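Glucose-resistance amylase regulator (Weissella paramesenteroides ATCC 33313, PDB 4RK6) binds glucose in its sugar-binding domain and probably acts as a LacI-family transcription regulator that recognises DNA control regions. Local coordinates at residues Thr135-Asn140 with Thr144-Phe149. Sequence-based numbering, arbitrary orientation.
Sequences TKLTTN and TRRTNF. With GLC (alpha-D-glucopyranose), chain C.
Arg146, in the first turn of helix 144-155, reaches back to Thr135 and Leu137 in the loop that leads from strand 129-132 into that helix. This is a beta-alpha connection of the periplasmic-binding-protein fold of LacI-type regulators, folded over the start of its own helix.

The polar part is one hydrogen bond, from the charged guanidinium to a neutral backbone carbonyl. Arg146 NH1 donates to Thr135 O at 2.8 Å, nearly straight at 165°, with the oxygen almost in the guanidinium plane. With CG anti to the backbone N (chi1 180°) and the chain extended as far as NE, the arginine reaches the loop; it suits the place because its long chain carries a planar group that gives an N-H at its edge and offers a face to a hydrocarbon. The hydroxyl of buried Thr135 is satisfied by Gly167 O, just after strand 163-166.

The rest is van der Waals packing of a leucine against the guanidinium. Leu137 CD1 sits over the centre of one face, 3.5 Å above the plane, while CD2 lies 3.8 Å from Arg146 CD; the two side chains cross at about a right angle. The branched leucine thus touches both face and aliphatic stem.

Neighbouring Arg145 sends its side chain into the sugar pocket instead. Its NE forms a salt bridge with Glu110, which would hold the planar group in place, and its NH1 and NH2 both donate to glucose O4, each at 2.9 Å and bent to about 141°, with O4 in the guanidinium plane.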
loop_
_atom_site.group_PDB
_atom_site.type_symbol
_atom_site.label_atom_id
_atom_site.label_comp_id
_atom_site.label_asym_id
_atom_site.label_seq_id
_atom_site.Cartn_x
_atom_site.Cartn_y
_atom_site.Cartn_z
ATOM N N THR A 135 18.763 -9.662 -0.712
ATOM C CA THR A 135 20.022 -10.114 -1.328
ATOM C C THR A 135 20.512 -11.442 -0.743
ATOM O O THR A 135 21.595 -11.898 -1.091
ATOM C CB THR A 135 21.162 -9.096 -1.154
ATOM O OG1 THR A 135 21.587 -9.054 0.214
ATOM C CG2 THR A 135 20.758 -7.699 -1.587
ATOM N N LYS A 136 19.725 -12.038 0.140
ATOM C CA LYS A 136 20.150 -13.240 0.866
ATOM C C LYS A 136 20.132 -14.512 0.018
ATOM O O LYS A 136 19.349 -14.649 -0.930
ATOM C CB LYS A 136 19.266 -13.463 2.093
ATOM C CG LYS A 136 17.791 -13.715 1.809
ATOM C CD LYS A 136 16.973 -13.749 3.096
ATOM C CE LYS A 136 15.532 -14.185 2.851
ATOM N NZ LYS A 136 14.738 -13.212 2.037
ATOM N N LEU A 137 21.005 -15.441 0.396
ATOM C CA LEU A 137 20.982 -16.814 -0.108
ATOM C C LEU A 137 20.107 -17.672 0.809
ATOM O O LEU A 137 20.075 -17.454 2.027
ATOM C CB LEU A 137 22.415 -17.362 -0.136
ATOM C CG LEU A 137 23.361 -16.633 -1.088
ATOM C CD1 LEU A 137 24.835 -16.873 -0.751
ATOM C CD2 LEU A 137 23.064 -17.059 -2.515
ATOM N N THR A 138 19.387 -18.639 0.240
ATOM C CA THR A 138 18.534 -19.513 1.029
ATOM C C THR A 138 18.590 -20.942 0.517
ATOM O O THR A 138 19.157 -21.218 -0.540
ATOM C CB THR A 138 17.057 -19.077 0.988
ATOM O OG1 THR A 138 16.543 -19.294 -0.326
ATOM C CG2 THR A 138 16.903 -17.601 1.371
ATOM N N THR A 139 17.965 -21.843 1.266
ATOM C CA THR A 139 17.878 -23.240 0.847
ATOM C C THR A 139 16.945 -23.474 -0.328
ATOM O O THR A 139 17.270 -24.263 -1.229
ATOM C CB THR A 139 17.475 -24.147 2.026
ATOM O OG1 THR A 139 18.451 -24.010 3.059
ATOM C CG2 THR A 139 17.398 -25.607 1.606
ATOM N N ASN A 140 15.791 -22.803 -0.342
ATOM C CA ASN A 140 14.727 -23.133 -1.294
ATOM C C ASN A 140 14.330 -22.058 -2.306
ATOM O O ASN A 140 13.570 -22.347 -3.227
ATOM C CB ASN A 140 13.488 -23.556 -0.511
ATOM C CG ASN A 140 13.734 -24.795 0.318
ATOM O OD1 ASN A 140 13.646 -24.772 1.541
ATOM N ND2 ASN A 140 14.061 -25.882 -0.353
ATOM N N THR A 144 17.566 -14.386 -7.035
ATOM C CA THR A 144 17.547 -13.941 -8.409
ATOM C C THR A 144 18.304 -12.643 -8.631
ATOM O O THR A 144 19.145 -12.550 -9.511
ATOM C CB THR A 144 16.084 -13.775 -8.858
ATOM O OG1 THR A 144 15.384 -15.000 -8.608
ATOM C CG2 THR A 144 15.990 -13.393 -10.337
ATOM N N ARG A 145 17.976 -11.616 -7.851
ATOM C CA ARG A 145 18.595 -10.303 -8.072
ATOM C C ARG A 145 20.061 -10.245 -7.695
ATOM O O ARG A 145 20.853 -9.653 -8.405
ATOM C CB ARG A 145 17.782 -9.217 -7.383
ATOM C CG ARG A 145 16.448 -9.113 -8.102
ATOM C CD ARG A 145 15.543 -7.969 -7.677
ATOM N NE ARG A 145 14.375 -8.021 -8.552
ATOM C CZ ARG A 145 13.225 -7.388 -8.349
ATOM N NH1 ARG A 145 13.047 -6.589 -7.298
ATOM N NH2 ARG A 145 12.231 -7.584 -9.212
ATOM N N ARG A 146 20.412 -10.832 -6.563
ATOM C CA ARG A 146 21.810 -10.983 -6.171
ATOM C C ARG A 146 22.630 -11.615 -7.304
ATOM O O ARG A 146 23.686 -11.095 -7.701
ATOM C CB ARG A 146 21.874 -11.876 -4.924
ATOM C CG ARG A 146 23.264 -12.140 -4.381
ATOM C CD ARG A 146 23.273 -13.359 -3.470
ATOM N NE ARG A 146 24.614 -13.623 -2.947
ATOM C CZ ARG A 146 25.033 -13.353 -1.706
ATOM N NH1 ARG A 146 24.229 -12.819 -0.791
ATOM N NH2 ARG A 146 26.279 -13.659 -1.365
ATOM N N THR A 147 22.139 -12.744 -7.803
ATOM C CA THR A 147 22.844 -13.454 -8.863
ATOM C C THR A 147 22.933 -12.647 -10.158
ATOM O O THR A 147 23.999 -12.551 -10.761
ATOM C CB THR A 147 22.242 -14.849 -9.052
ATOM O OG1 THR A 147 22.592 -15.610 -7.894
ATOM C CG2 THR A 147 22.781 -15.509 -10.289
ATOM N N ASN A 148 21.833 -12.008 -10.562
ATOM C CA ASN A 148 21.867 -11.191 -11.779
ATOM C C ASN A 148 22.740 -9.951 -11.662
ATOM O O ASN A 148 23.393 -9.554 -12.624
ATOM C CB ASN A 148 20.451 -10.814 -12.199
ATOM C CG ASN A 148 19.686 -11.971 -12.777
ATOM O OD1 ASN A 148 20.262 -12.936 -13.312
ATOM N ND2 ASN A 148 18.384 -11.902 -12.673
ATOM N N PHE A 149 22.761 -9.347 -10.472
ATOM C CA PHE A 149 23.628 -8.196 -10.206
ATOM C C PHE A 149 25.069 -8.595 -10.376
ATOM O O PHE A 149 25.823 -7.934 -11.068
ATOM C CB PHE A 149 23.365 -7.674 -8.794
ATOM C CG PHE A 149 24.279 -6.554 -8.365
ATOM C CD1 PHE A 149 24.354 -5.373 -9.094
ATOM C CD2 PHE A 149 25.051 -6.674 -7.222
ATOM C CE1 PHE A 149 25.190 -4.334 -8.699
ATOM C CE2 PHE A 149 25.864 -5.629 -6.801
ATOM C CZ PHE A 149 25.961 -4.466 -7.558
HETATM C C1 GLC C . 8.404 -9.384 -5.509
HETATM C C2 GLC C . 8.286 -9.385 -7.033
HETATM C C3 GLC C . 9.301 -8.488 -7.710
HETATM C C4 GLC C . 9.335 -7.127 -7.008
HETATM C C5 GLC C . 9.734 -7.361 -5.551
HETATM C C6 GLC C . 9.773 -6.057 -4.757
HETATM O O1 GLC C . 9.411 -10.264 -5.187
HETATM O O2 GLC C . 8.470 -10.701 -7.551
HETATM O O3 GLC C . 8.857 -8.354 -9.056
HETATM O O4 GLC C . 10.212 -6.270 -7.674
HETATM O O5 GLC C . 8.779 -8.160 -4.903
HETATM O O6 GLC C . 8.521 -5.447 -4.727
#